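Local coordinates for protein poly-beta-1,6-N-acetyl-D-glucosamine N-deacetylase (Aggregatibacter actinomycetemcomitans, PDB 4U10) that probably removes N-acetyl groups from poly-beta-1,6-N-acetyl-D-glucosamine through its zinc-binding polysaccharide deacetylase domain, the part of a longer protein present here, at residues A[29-34]-A[85-90]; A[52-57]-A[62-67]; A[95-100]-A[128-133]; A[206-211]-A[219-224]. All blocks are in the same frame, centred on the assembly; numbering follows the deposited sequence.

Contact 1. Residues A[29-34]-A[85-90]; sequences ISANLL and YPILKA
Between the segments Ile87 meets Ala31 and Leu34 without an aromatic ring of either segment taking part; the one aromatic ring, that of Tyr85, lies apart from segment 29-34 and has Lys89 CE 3.9 Å above one face of the Tyr85 ring, offset toward the rim. The contact itself is helix-to-helix packing in the polysaccharide deacetylase (NodB) domain, where the start of helix 31-42 faces helix 79-91. The contact is purely apolar. Ile87 CD1 reaches across to Leu34 CD2 at 4.1 Å, the two branched chains meeting at a slant, and the same Ile87 CD1 lies 4.3 Å from Ala31 CB. One methyl therefore sits against both residues, three apart on their helix. An extended chi2 of 166° carries CD1 outward from the Ile87 backbone, which explains how a spacing of 8.7 Å between Ala31 CA and Ile87 CA can still be bridged. Leu34 contributes its CD2 branch, its CG being trans to the main-chain nitrogen (chi1 175°). Only about 110 Å² is buried between the segments, but the patch has other cover: Ile87 also touches Ile35 and Phe38, Ala31 touches Val83, and Leu34 rests on Tyr9 of strand 3-13. Helix 79-91 is kinked at Pro86, whose nitrogen makes no bond to the preceding turn. On the facing helix, Ser30 is the N-cap residue, and Leu33 N donates to Ser30 OG at 3.1 Å with an N-H...O angle of 156°.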
loop_
_atom_site.group_PDB
_atom_site.type_symbol
_atom_site.label_atom_id
_atom_site.label_comp_id
_atom_site.label_asym_id
_atom_site.label_seq_id
_atom_site.Cartn_x
_atom_site.Cartn_y
_atom_site.Cartn_z
ATOM N N ILE A 29 6.274 -12.620 3.403
ATOM C CA ILE A 29 6.513 -13.846 2.634
ATOM C C ILE A 29 7.990 -13.928 2.201
ATOM O O ILE A 29 8.741 -12.997 2.445
ATOM C CB ILE A 29 5.609 -13.936 1.420
ATOM C CG1 ILE A 29 5.965 -12.869 0.387
ATOM C CG2 ILE A 29 4.169 -13.817 1.830
ATOM C CD1 ILE A 29 5.257 -13.124 -0.920
ATOM N N SER A 30 8.375 -15.060 1.597
ATOM C CA SER A 30 9.734 -15.304 1.161
ATOM C C SER A 30 9.850 -14.782 -0.249
ATOM O O SER A 30 8.864 -14.710 -1.008
ATOM C CB SER A 30 10.112 -16.819 1.180
ATOM O OG SER A 30 9.287 -17.523 0.253
ATOM N N ALA A 31 11.059 -14.398 -0.576
ATOM C CA ALA A 31 11.391 -13.966 -1.908
ATOM C C ALA A 31 11.115 -15.130 -2.882
ATOM O O ALA A 31 10.662 -14.902 -3.988
ATOM C CB ALA A 31 12.826 -13.524 -1.936
ATOM N N ASN A 32 11.328 -16.387 -2.472
ATOM C CA ASN A 32 11.016 -17.508 -3.387
ATOM C C ASN A 32 9.558 -17.561 -3.751
ATOM O O ASN A 32 9.189 -17.802 -4.940
ATOM C CB ASN A 32 11.445 -18.854 -2.781
ATOM C CG ASN A 32 11.332 -19.998 -3.783
ATOM O OD1 ASN A 32 12.200 -20.166 -4.639
ATOM N ND2 ASN A 32 10.235 -20.775 -3.702
ATOM N N LEU A 33 8.698 -17.320 -2.752
ATOM C CA LEU A 33 7.273 -17.319 -3.022
ATOM C C LEU A 33 6.905 -16.163 -3.956
ATOM O O LEU A 33 6.046 -16.347 -4.837
ATOM C CB LEU A 33 6.399 -17.295 -1.776
ATOM C CG LEU A 33 4.908 -17.254 -2.049
ATOM C CD1 LEU A 33 4.405 -18.556 -2.671
ATOM C CD2 LEU A 33 4.133 -17.002 -0.751
ATOM N N LEU A 34 7.561 -15.022 -3.786
ATOM C CA LEU A 34 7.307 -13.831 -4.607
ATOM C C LEU A 34 7.701 -14.173 -6.075
ATOM O O LEU A 34 6.927 -13.957 -7.034
ATOM C CB LEU A 34 8.142 -12.631 -4.117
ATOM C CG LEU A 34 8.049 -11.356 -4.977
ATOM C CD1 LEU A 34 6.625 -10.792 -4.900
ATOM C CD2 LEU A 34 9.054 -10.229 -4.690
ATOM N N TYR A 85 12.924 -4.774 -4.977
ATOM C CA TYR A 85 13.214 -3.914 -6.095
ATOM C C TYR A 85 14.154 -4.576 -7.098
ATOM O O TYR A 85 13.844 -4.610 -8.273
ATOM C CB TYR A 85 13.684 -2.542 -5.544
ATOM C CG TYR A 85 14.168 -1.550 -6.554
ATOM C CD1 TYR A 85 13.364 -1.158 -7.589
ATOM C CD2 TYR A 85 15.453 -0.963 -6.443
ATOM C CE1 TYR A 85 13.825 -0.232 -8.534
ATOM C CE2 TYR A 85 15.912 -0.037 -7.366
ATOM C CZ TYR A 85 15.100 0.324 -8.392
ATOM O OH TYR A 85 15.540 1.219 -9.302
ATOM N N PRO A 86 15.248 -5.209 -6.636
ATOM C CA PRO A 86 16.109 -5.922 -7.582
ATOM C C PRO A 86 15.331 -6.969 -8.444
ATOM O O PRO A 86 15.600 -7.095 -9.640
ATOM C CB PRO A 86 17.152 -6.606 -6.696
ATOM C CG PRO A 86 17.077 -5.940 -5.357
ATOM C CD PRO A 86 15.714 -5.301 -5.251
ATOM N N ILE A 87 14.366 -7.644 -7.825
ATOM C CA ILE A 87 13.519 -8.612 -8.476
ATOM C C ILE A 87 12.613 -7.926 -9.473
ATOM O O ILE A 87 12.486 -8.393 -10.595
ATOM C CB ILE A 87 12.709 -9.436 -7.463
ATOM C CG1 ILE A 87 13.654 -10.307 -6.616
ATOM C CG2 ILE A 87 11.721 -10.383 -8.183
ATOM C CD1 ILE A 87 12.993 -10.899 -5.374
ATOM N N LEU A 88 12.041 -6.776 -9.109
ATOM C CA LEU A 88 11.171 -6.056 -10.081
ATOM C C LEU A 88 11.960 -5.686 -11.319
ATOM O O LEU A 88 11.448 -5.833 -12.450
ATOM C CB LEU A 88 10.543 -4.810 -9.477
ATOM C CG LEU A 88 9.583 -4.941 -8.292
ATOM C CD1 LEU A 88 9.239 -3.595 -7.671
ATOM C CD2 LEU A 88 8.363 -5.726 -8.761
ATOM N N LYS A 89 13.181 -5.200 -11.107
ATOM C CA LYS A 89 14.083 -4.830 -12.172
ATOM C C LYS A 89 14.443 -6.029 -13.074
ATOM O O LYS A 89 14.403 -5.891 -14.266
ATOM C CB LYS A 89 15.366 -4.201 -11.648
ATOM C CG LYS A 89 15.151 -2.853 -11.037
ATOM C CD LYS A 89 16.445 -2.108 -10.848
ATOM C CE LYS A 89 17.308 -2.785 -9.802
ATOM N NZ LYS A 89 18.385 -1.876 -9.278
ATOM N N ALA A 90 14.800 -7.162 -12.487
ATOM C CA ALA A 90 15.043 -8.421 -13.213
ATOM C C ALA A 90 13.859 -8.900 -14.077
ATOM O O ALA A 90 14.040 -9.364 -15.195
ATOM C CB ALA A 90 15.356 -9.525 -12.206
#

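Contact 2. Residues A[52-57]-A[62-67]; sequences QQIIDA and STLPEK
Ser62 O is met by a weak CA-H donor and by a water. The CA-H of Ala57 points at it, with Ala57 CA 3.3 Å from Ser62 O and an angle of 151° at the hydrogen, and the water donates to it over 3.3 Å, a long bond. That water also donates to Ala57 O, 2.6 Å from its oxygen, so the helix and the chain that follows it share one solvent molecule. A second water also bridges the segments: it accepts from Gln53 NE2 at 2.6 Å and donates to Thr63 O at 3.1 Å. The extended Gln53 side chain reaches it with its amide nitrogen while Gln53 OE1 takes the backbone N of Ser50, so both ends of that amide are used. The apolar part of the contact is built on Leu64. Its CG is trans to its own carbonyl carbon (chi1 -68°), and its branches divide the work: Leu64 CD1 meets Ile54 CD1 at 3.7 Å, whereas Leu64 CD2 lies 3.3 Å from Gln53 O and also touches Gln53 CB. Leu64 CG packs at 4.1 Å on Ala57 CB, and Ile240 covers both Leu64 and Ala57. At the outer edge Ser62 OG sits beside Asp56 CB, while Asp56 OD1 accepts from Gln52 NE2 above its carboxylate plane. The segments form part of a beta-alpha-beta crossover, with helix 51-58 linking the parallel neighbours 47-48 and 68-75. Direct polar bonds between the segments are absent; the returning chain is held by the packing of Leu64, one CA-H...O contact and two water bridges, an arrangement consistent with a partly solvated surface.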
loop_
_atom_site.group_PDB
_atom_site.type_symbol
_atom_site.label_atom_id
_atom_site.label_comp_id
_atom_site.label_asym_id
_atom_site.label_seq_id
_atom_site.Cartn_x
_atom_site.Cartn_y
_atom_site.Cartn_z
ATOM N N GLN A 52 0.686 3.974 -14.297
ATOM C CA GLN A 52 0.619 4.933 -15.424
ATOM C C GLN A 52 -0.184 4.381 -16.644
ATOM O O GLN A 52 -0.974 5.125 -17.281
ATOM C CB GLN A 52 2.017 5.390 -15.773
ATOM C CG GLN A 52 2.073 6.583 -16.683
ATOM C CD GLN A 52 1.318 7.790 -16.177
ATOM O OE1 GLN A 52 1.692 8.404 -15.190
ATOM N NE2 GLN A 52 0.339 8.204 -16.920
ATOM N N GLN A 53 -0.020 3.098 -16.957
ATOM C CA GLN A 53 -0.792 2.460 -18.034
ATOM C C GLN A 53 -2.264 2.403 -17.722
ATOM O O GLN A 53 -3.106 2.561 -18.618
ATOM C CB GLN A 53 -0.281 1.033 -18.273
ATOM C CG GLN A 53 1.073 1.007 -18.961
ATOM C CD GLN A 53 1.570 -0.388 -19.107
ATOM O OE1 GLN A 53 2.282 -0.888 -18.240
ATOM N NE2 GLN A 53 1.081 -1.076 -20.124
ATOM N N ILE A 54 -2.592 2.168 -16.443
ATOM C CA ILE A 54 -3.973 2.286 -15.984
ATOM C C ILE A 54 -4.518 3.699 -16.239
ATOM O O ILE A 54 -5.619 3.874 -16.754
ATOM C CB ILE A 54 -4.119 1.984 -14.464
ATOM C CG1 ILE A 54 -3.590 0.594 -14.084
ATOM C CG2 ILE A 54 -5.548 2.066 -14.048
ATOM C CD1 ILE A 54 -4.177 -0.547 -14.871
ATOM N N ILE A 55 -3.751 4.719 -15.860
ATOM C CA ILE A 55 -4.206 6.093 -16.012
ATOM C C ILE A 55 -4.288 6.475 -17.485
ATOM O O ILE A 55 -5.250 7.106 -17.943
ATOM C CB ILE A 55 -3.280 7.072 -15.236
ATOM C CG1 ILE A 55 -3.367 6.854 -13.732
ATOM C CG2 ILE A 55 -3.701 8.485 -15.543
ATOM C CD1 ILE A 55 -4.770 7.103 -13.143
ATOM N N ASP A 56 -3.296 6.040 -18.243
ATOM C CA ASP A 56 -3.317 6.199 -19.686
ATOM C C ASP A 56 -4.517 5.558 -20.336
ATOM O O ASP A 56 -5.072 6.147 -21.265
ATOM C CB ASP A 56 -2.049 5.652 -20.307
ATOM C CG ASP A 56 -0.908 6.573 -20.137
ATOM O OD1 ASP A 56 -1.095 7.700 -19.664
ATOM O OD2 ASP A 56 0.189 6.188 -20.457
ATOM N N ALA A 57 -4.928 4.397 -19.857
ATOM C CA ALA A 57 -6.138 3.792 -20.344
ATOM C C ALA A 57 -7.366 4.620 -20.051
ATOM O O ALA A 57 -8.206 4.781 -20.952
ATOM C CB ALA A 57 -6.340 2.402 -19.758
ATOM N N SER A 62 -3.843 5.076 -24.442
ATOM C CA SER A 62 -3.308 3.788 -24.819
ATOM C C SER A 62 -4.205 2.719 -24.227
ATOM O O SER A 62 -4.992 2.972 -23.320
ATOM C CB SER A 62 -1.891 3.604 -24.267
ATOM O OG SER A 62 -1.956 3.618 -22.856
ATOM N N THR A 63 -4.203 1.524 -24.775
ATOM C CA THR A 63 -5.068 0.488 -24.221
ATOM C C THR A 63 -4.212 -0.465 -23.402
ATOM O O THR A 63 -3.047 -0.604 -23.658
ATOM C CB THR A 63 -5.800 -0.311 -25.330
ATOM O OG1 THR A 63 -4.827 -0.751 -26.251
ATOM C CG2 THR A 63 -6.773 0.574 -26.070
ATOM N N LEU A 64 -4.821 -1.136 -22.440
ATOM C CA LEU A 64 -4.156 -2.183 -21.678
ATOM C C LEU A 64 -4.050 -3.519 -22.413
ATOM O O LEU A 64 -4.918 -3.862 -23.213
ATOM C CB LEU A 64 -4.920 -2.467 -20.390
ATOM C CG LEU A 64 -4.919 -1.372 -19.315
ATOM C CD1 LEU A 64 -5.348 -2.065 -18.057
ATOM C CD2 LEU A 64 -3.560 -0.690 -19.122
ATOM N N PRO A 65 -3.019 -4.318 -22.070
ATOM C CA PRO A 65 -2.981 -5.672 -22.620
ATOM C C PRO A 65 -4.026 -6.525 -21.957
ATOM O O PRO A 65 -4.710 -6.060 -21.008
ATOM C CB PRO A 65 -1.557 -6.148 -22.289
ATOM C CG PRO A 65 -1.212 -5.372 -21.049
ATOM C CD PRO A 65 -1.829 -4.009 -21.263
ATOM N N GLU A 66 -4.173 -7.750 -22.458
ATOM C CA GLU A 66 -5.037 -8.749 -21.828
ATOM C C GLU A 66 -4.532 -9.088 -20.427
ATOM O O GLU A 66 -3.338 -8.956 -20.130
ATOM C CB GLU A 66 -5.128 -10.051 -22.666
ATOM C CG GLU A 66 -6.312 -10.101 -23.639
ATOM C CD GLU A 66 -7.692 -10.308 -22.991
ATOM O OE1 GLU A 66 -7.791 -10.579 -21.762
ATOM O OE2 GLU A 66 -8.702 -10.189 -23.726
ATOM N N LYS A 67 -5.463 -9.482 -19.585
ATOM C CA LYS A 67 -5.180 -10.036 -18.273
ATOM C C LYS A 67 -4.170 -9.120 -17.525
ATOM O O LYS A 67 -3.151 -9.582 -16.998
ATOM C CB LYS A 67 -4.659 -11.480 -18.401
ATOM C CG LYS A 67 -5.454 -12.346 -19.398
ATOM C CD LYS A 67 -4.895 -13.759 -19.478
ATOM C CE LYS A 67 -5.450 -14.650 -18.377
ATOM N NZ LYS A 67 -6.809 -15.139 -18.769
HETATM O O HOH W 1 -0.713 0.011 -21.736
HETATM O O HOH W 2 -8.256 2.976 -22.837
#

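Contact 3. Residues A[95-100]-A[128-133]; sequences AVFAPV and DQVREM. Unlike the reference sequence in segment 128-133: Asp128 (reference Glu).
Phe97 extends from strand 95-99 and overlaps Met133, a selenomethionine, at one corner of its ring: Phe97 CE2 lies 3.9 Å from Met133 CE. The methyl arrives obliquely to the ring, while Val130 CG2 comes to the ring's edge, close to its plane, 4.4 Å from Phe97 CE2. A third neighbour is local, since Pro99 CD stands 4.0 Å above one face of the Phe97 ring. The orientation follows from the torsions. Phe97 CG is opposite the backbone nitrogen (chi1 177°), sending the ring toward helix 127-135, and the Met133 chain turns at chi3, -64°, to set its methyl against CE2. Val130 and Met133, three residues apart, lie on the same face of the helix and both reach the ring. Met80 of helix 79-91 and Val139 of strand 139-141 each touch both Phe97 and Met133, closing the layer between sheet and helices. On the outer side of the helix, Arg131 NH2 makes a salt bridge to Asp128 OD1 at 2.7 Å, with the oxygen near the guanidinium plane, and Arg131 NH1 bonds to Gln198. The helix leads into strand 139-141, which pairs in parallel with 95-99. The Phe97 side chain is about 7 Å from those of Asp74 and Asp75, which bind two different zinc ions; the wholly apolar packing is consistent with shape, not polar bonding, setting the ring's position there.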
loop_
_atom_site.group_PDB
_atom_site.type_symbol
_atom_site.label_atom_id
_atom_site.label_comp_id
_atom_site.label_asym_id
_atom_site.label_seq_id
_atom_site.Cartn_x
_atom_site.Cartn_y
_atom_site.Cartn_z
ATOM N N ALA A 95 5.415 -1.578 -10.263
ATOM C CA ALA A 95 4.660 -1.760 -9.026
ATOM C C ALA A 95 4.310 -0.383 -8.413
ATOM O O ALA A 95 4.885 0.628 -8.769
ATOM C CB ALA A 95 5.507 -2.551 -8.067
ATOM N N VAL A 96 3.343 -0.416 -7.505
ATOM C CA VAL A 96 2.949 0.650 -6.642
ATOM C C VAL A 96 3.519 0.362 -5.247
ATOM O O VAL A 96 3.413 -0.754 -4.758
ATOM C CB VAL A 96 1.419 0.741 -6.572
ATOM C CG1 VAL A 96 1.017 1.768 -5.532
ATOM C CG2 VAL A 96 0.853 1.113 -7.924
ATOM N N PHE A 97 4.126 1.357 -4.631
ATOM C CA PHE A 97 4.711 1.225 -3.290
ATOM C C PHE A 97 4.026 2.301 -2.417
ATOM O O PHE A 97 3.961 3.475 -2.823
ATOM C CB PHE A 97 6.200 1.506 -3.391
ATOM C CG PHE A 97 6.967 1.475 -2.083
ATOM C CD1 PHE A 97 6.808 0.452 -1.175
ATOM C CD2 PHE A 97 7.947 2.449 -1.812
ATOM C CE1 PHE A 97 7.577 0.437 -0.009
ATOM C CE2 PHE A 97 8.754 2.379 -0.660
ATOM C CZ PHE A 97 8.520 1.402 0.240
ATOM N N ALA A 98 3.544 1.906 -1.231
ATOM C CA ALA A 98 2.847 2.789 -0.331
ATOM C C ALA A 98 3.479 2.871 1.075
ATOM O O ALA A 98 3.050 2.222 2.064
ATOM C CB ALA A 98 1.390 2.410 -0.271
ATOM N N PRO A 99 4.532 3.704 1.165
ATOM C CA PRO A 99 5.141 3.881 2.471
ATOM C C PRO A 99 4.354 4.827 3.404
ATOM O O PRO A 99 3.790 5.827 2.977
ATOM C CB PRO A 99 6.521 4.450 2.094
ATOM C CG PRO A 99 6.154 5.394 0.924
ATOM C CD PRO A 99 5.150 4.555 0.139
ATOM N N VAL A 100 4.308 4.517 4.702
ATOM C CA VAL A 100 3.778 5.442 5.626
ATOM C C VAL A 100 4.725 6.636 5.730
ATOM O O VAL A 100 5.858 6.485 6.141
ATOM C CB VAL A 100 3.600 4.794 6.987
ATOM C CG1 VAL A 100 3.043 5.831 7.968
ATOM C CG2 VAL A 100 2.661 3.570 6.898
ATOM N N ASP A 128 15.933 8.718 -0.189
ATOM C CA ASP A 128 16.908 8.505 -1.266
ATOM C C ASP A 128 16.550 7.220 -1.971
ATOM O O ASP A 128 16.455 7.194 -3.158
ATOM C CB ASP A 128 18.371 8.371 -0.760
ATOM C CG ASP A 128 18.870 9.630 0.023
ATOM O OD1 ASP A 128 18.625 10.812 -0.405
ATOM O OD2 ASP A 128 19.509 9.439 1.101
ATOM N N GLN A 129 16.316 6.162 -1.214
ATOM C CA GLN A 129 15.904 4.881 -1.808
ATOM C C GLN A 129 14.616 4.950 -2.591
ATOM O O GLN A 129 14.473 4.313 -3.636
ATOM C CB GLN A 129 15.827 3.881 -0.683
ATOM C CG GLN A 129 17.150 3.444 -0.181
ATOM C CD GLN A 129 17.082 2.668 1.127
ATOM O OE1 GLN A 129 16.114 2.715 1.838
ATOM N NE2 GLN A 129 18.114 1.909 1.409
ATOM N N VAL A 130 13.662 5.754 -2.115
ATOM C CA VAL A 130 12.381 5.916 -2.779
ATOM C C VAL A 130 12.545 6.674 -4.087
ATOM O O VAL A 130 11.909 6.283 -5.127
ATOM C CB VAL A 130 11.395 6.692 -1.907
ATOM C CG1 VAL A 130 10.069 6.918 -2.635
ATOM C CG2 VAL A 130 11.191 6.002 -0.568
ATOM N N ARG A 131 13.336 7.771 -4.040
ATOM C CA ARG A 131 13.689 8.508 -5.288
ATOM C C ARG A 131 14.324 7.630 -6.373
ATOM O O ARG A 131 13.920 7.704 -7.517
ATOM C CB ARG A 131 14.595 9.729 -4.997
ATOM C CG ARG A 131 13.829 11.001 -4.629
ATOM C CD ARG A 131 14.808 12.183 -4.531
ATOM N NE ARG A 131 15.743 11.983 -3.423
ATOM C CZ ARG A 131 15.482 12.306 -2.175
ATOM N NH1 ARG A 131 14.294 12.863 -1.867
ATOM N NH2 ARG A 131 16.372 12.072 -1.199
ATOM N N GLU A 132 15.293 6.805 -6.013
ATOM C CA GLU A 132 15.916 5.885 -6.972
ATOM C C GLU A 132 14.885 4.930 -7.619
ATOM O O GLU A 132 14.877 4.711 -8.847
ATOM C CB GLU A 132 17.039 5.091 -6.289
ATOM C CG GLU A 132 17.835 4.226 -7.234
ATOM C CD GLU A 132 18.811 3.290 -6.533
ATOM O OE1 GLU A 132 19.333 3.606 -5.431
ATOM O OE2 GLU A 132 19.097 2.200 -7.097
HETATM N N MSE A 133 14.016 4.376 -6.800
HETATM C CA MSE A 133 12.987 3.447 -7.283
HETATM C C MSE A 133 12.025 4.120 -8.191
HETATM O O MSE A 133 11.635 3.552 -9.182
HETATM C CB MSE A 133 12.194 2.793 -6.109
HETATM C CG MSE A 133 13.086 1.733 -5.503
HETATM SE SE MSE A 133 12.333 0.654 -4.068
HETATM C CE MSE A 133 12.046 2.040 -2.722
#

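Contact 4. Residues A[206-211]-A[219-224]; sequences MVWPYG and DAAKQS
Met206, a selenomethionine in strand 205-207, meets Ala221 with its first side-chain atom: Met206 CB is 4.1 Å from Ala221 CB. The next atom, Met206 CG, turns to the tryptophan two residues on and lies 3.3 Å above one face of the Trp208 ring, offset toward its rim. Met206 SE stands on the same side of the indole but farther out, 4.3 Å from Trp208 CZ3. The terminal methyl, Met206 CE, runs on past the ring and lies beyond 4.5 Å of every atom of Trp208 and Ala221. Bends at chi2 (68°) and chi3 (79°) fold the chain compactly; the Met206 side chain also touches Phe188 of helix 177-199. Ala221 CB is met twice, because Trp208 CH2 approaches it at 4.1 Å as well, obliquely to the indole. The small alanine lets the backbones come near, with Met206 CA and Ala221 CA 6.7 Å apart. Trp208 is fixed further by stacking on Phe213 and by meeting His229 at about 55° between ring planes. Close by, Val207 O accepts from His144 ND1, so the strand's backbone probably helps orient a zinc ligand as a second-shell partner. Helix 215-222 here packs back on the strand that precedes it, and strand 228-230 pairs in parallel with 205-207: the arrangement is a beta-alpha-beta crossover near the zinc-binding residues of a NodB-type deacetylase.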
loop_
_atom_site.group_PDB
_atom_site.type_symbol
_atom_site.label_atom_id
_atom_site.label_comp_id
_atom_site.label_asym_id
_atom_site.label_seq_id
_atom_site.Cartn_x
_atom_site.Cartn_y
_atom_site.Cartn_z
HETATM N N MSE A 206 -4.465 6.575 -2.690
HETATM C CA MSE A 206 -4.435 6.261 -1.234
HETATM C C MSE A 206 -4.561 4.795 -1.067
HETATM O O MSE A 206 -5.543 4.163 -1.536
HETATM C CB MSE A 206 -5.463 7.093 -0.497
HETATM C CG MSE A 206 -5.801 6.572 0.920
HETATM SE SE MSE A 206 -4.188 6.825 2.023
HETATM C CE MSE A 206 -4.382 8.683 2.373
ATOM N N VAL A 207 -3.613 4.196 -0.337
ATOM C CA VAL A 207 -3.780 2.823 0.046
ATOM C C VAL A 207 -4.156 2.727 1.501
ATOM O O VAL A 207 -3.413 3.191 2.379
ATOM C CB VAL A 207 -2.497 1.997 -0.239
ATOM C CG1 VAL A 207 -2.749 0.531 0.084
ATOM C CG2 VAL A 207 -2.019 2.162 -1.695
ATOM N N TRP A 208 -5.258 2.034 1.799
ATOM C CA TRP A 208 -5.799 2.077 3.180
ATOM C C TRP A 208 -5.019 1.122 4.037
ATOM O O TRP A 208 -4.822 -0.053 3.627
ATOM C CB TRP A 208 -7.264 1.642 3.174
ATOM C CG TRP A 208 -8.132 2.486 2.289
ATOM C CD1 TRP A 208 -8.876 2.057 1.237
ATOM C CD2 TRP A 208 -8.375 3.898 2.413
ATOM N NE1 TRP A 208 -9.531 3.121 0.685
ATOM C CE2 TRP A 208 -9.237 4.259 1.375
ATOM C CE3 TRP A 208 -7.907 4.907 3.275
ATOM C CZ2 TRP A 208 -9.648 5.562 1.182
ATOM C CZ3 TRP A 208 -8.316 6.159 3.081
ATOM C CH2 TRP A 208 -9.184 6.494 2.047
ATOM N N PRO A 209 -4.550 1.578 5.223
ATOM C CA PRO A 209 -4.017 0.628 6.207
ATOM C C PRO A 209 -5.010 -0.477 6.502
ATOM O O PRO A 209 -6.194 -0.196 6.769
ATOM C CB PRO A 209 -3.856 1.533 7.470
ATOM C CG PRO A 209 -3.396 2.823 6.861
ATOM C CD PRO A 209 -4.436 2.952 5.751
ATOM N N TYR A 210 -4.528 -1.722 6.465
ATOM C CA TYR A 210 -5.301 -2.914 6.815
ATOM C C TYR A 210 -6.488 -3.082 5.894
ATOM O O TYR A 210 -7.399 -3.804 6.212
ATOM C CB TYR A 210 -5.797 -2.787 8.280
ATOM C CG TYR A 210 -4.780 -2.187 9.307
ATOM C CD1 TYR A 210 -3.626 -2.820 9.633
ATOM C CD2 TYR A 210 -5.039 -0.975 9.944
ATOM C CE1 TYR A 210 -2.722 -2.268 10.535
ATOM C CE2 TYR A 210 -4.167 -0.425 10.875
ATOM C CZ TYR A 210 -3.006 -1.086 11.171
ATOM O OH TYR A 210 -2.136 -0.532 12.108
ATOM N N GLY A 211 -6.550 -2.394 4.757
ATOM C CA GLY A 211 -7.702 -2.598 3.869
ATOM C C GLY A 211 -8.956 -1.815 4.292
ATOM O O GLY A 211 -9.966 -1.913 3.634
ATOM N N ASP A 219 -13.513 10.814 1.166
ATOM C CA ASP A 219 -13.654 12.215 0.809
ATOM C C ASP A 219 -12.435 13.041 1.296
ATOM O O ASP A 219 -12.019 13.982 0.637
ATOM C CB ASP A 219 -14.932 12.802 1.366
ATOM C CG ASP A 219 -15.139 14.282 0.925
ATOM O OD1 ASP A 219 -15.345 14.494 -0.284
ATOM O OD2 ASP A 219 -15.006 15.205 1.783
ATOM N N ALA A 220 -11.870 12.645 2.427
ATOM C CA ALA A 220 -10.634 13.262 2.957
ATOM C C ALA A 220 -9.477 13.065 2.001
ATOM O O ALA A 220 -8.725 13.997 1.783
ATOM C CB ALA A 220 -10.250 12.694 4.347
ATOM N N ALA A 221 -9.337 11.850 1.447
ATOM C CA ALA A 221 -8.297 11.516 0.503
ATOM C C ALA A 221 -8.509 12.276 -0.805
ATOM O O ALA A 221 -7.545 12.836 -1.381
ATOM C CB ALA A 221 -8.266 10.026 0.231
ATOM N N LYS A 222 -9.739 12.244 -1.303
ATOM C CA LYS A 222 -10.115 12.955 -2.523
ATOM C C LYS A 222 -9.719 14.420 -2.440
ATOM O O LYS A 222 -9.202 14.968 -3.409
ATOM C CB LYS A 222 -11.622 12.802 -2.789
ATOM C CG LYS A 222 -12.270 13.844 -3.724
ATOM C CD LYS A 222 -13.707 13.400 -3.959
ATOM C CE LYS A 222 -14.608 14.447 -4.607
ATOM N NZ LYS A 222 -15.936 13.832 -4.986
ATOM N N GLN A 223 -9.938 15.068 -1.305
ATOM C CA GLN A 223 -9.538 16.458 -1.205
ATOM C C GLN A 223 -8.051 16.715 -1.417
ATOM O O GLN A 223 -7.688 17.853 -1.688
ATOM C CB GLN A 223 -9.916 17.081 0.107
ATOM C CG GLN A 223 -11.368 17.334 0.247
ATOM C CD GLN A 223 -11.695 18.057 1.524
ATOM O OE1 GLN A 223 -12.543 17.616 2.299
ATOM N NE2 GLN A 223 -11.031 19.182 1.746
ATOM N N SER A 224 -7.191 15.709 -1.212
ATOM C CA SER A 224 -5.752 15.894 -1.440
ATOM C C SER A 224 -5.251 15.233 -2.712
ATOM O O SER A 224 -4.049 15.093 -2.896
ATOM C CB SER A 224 -4.942 15.459 -0.220
ATOM O OG SER A 224 -5.125 16.413 0.810
#

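Overall arrangement
Contacts 1 and 3 meet directly and share a sheet: Tyr85 CD1 packs on Met133 CG at 3.6 Å and Leu88 CD1 on Ala95 CB at 3.9 Å. Contact 3 in turn touches contact 4 through Ala98 CB and Val207 CG2, 3.7 Å apart, giving a continuous chain of packing. Contacts 1 and 4 lie on opposite sides of the molecule's centre, their own centres about 27 Å apart. Contact 2 is nested in sequence within the loop closed by contact 1, yet touches none of the others and lies away from the annotated sites. Closest to metal is contact 4, with the Trp208 side chain about 8 Å from a bound zinc ion, against about 10 Å for Phe97.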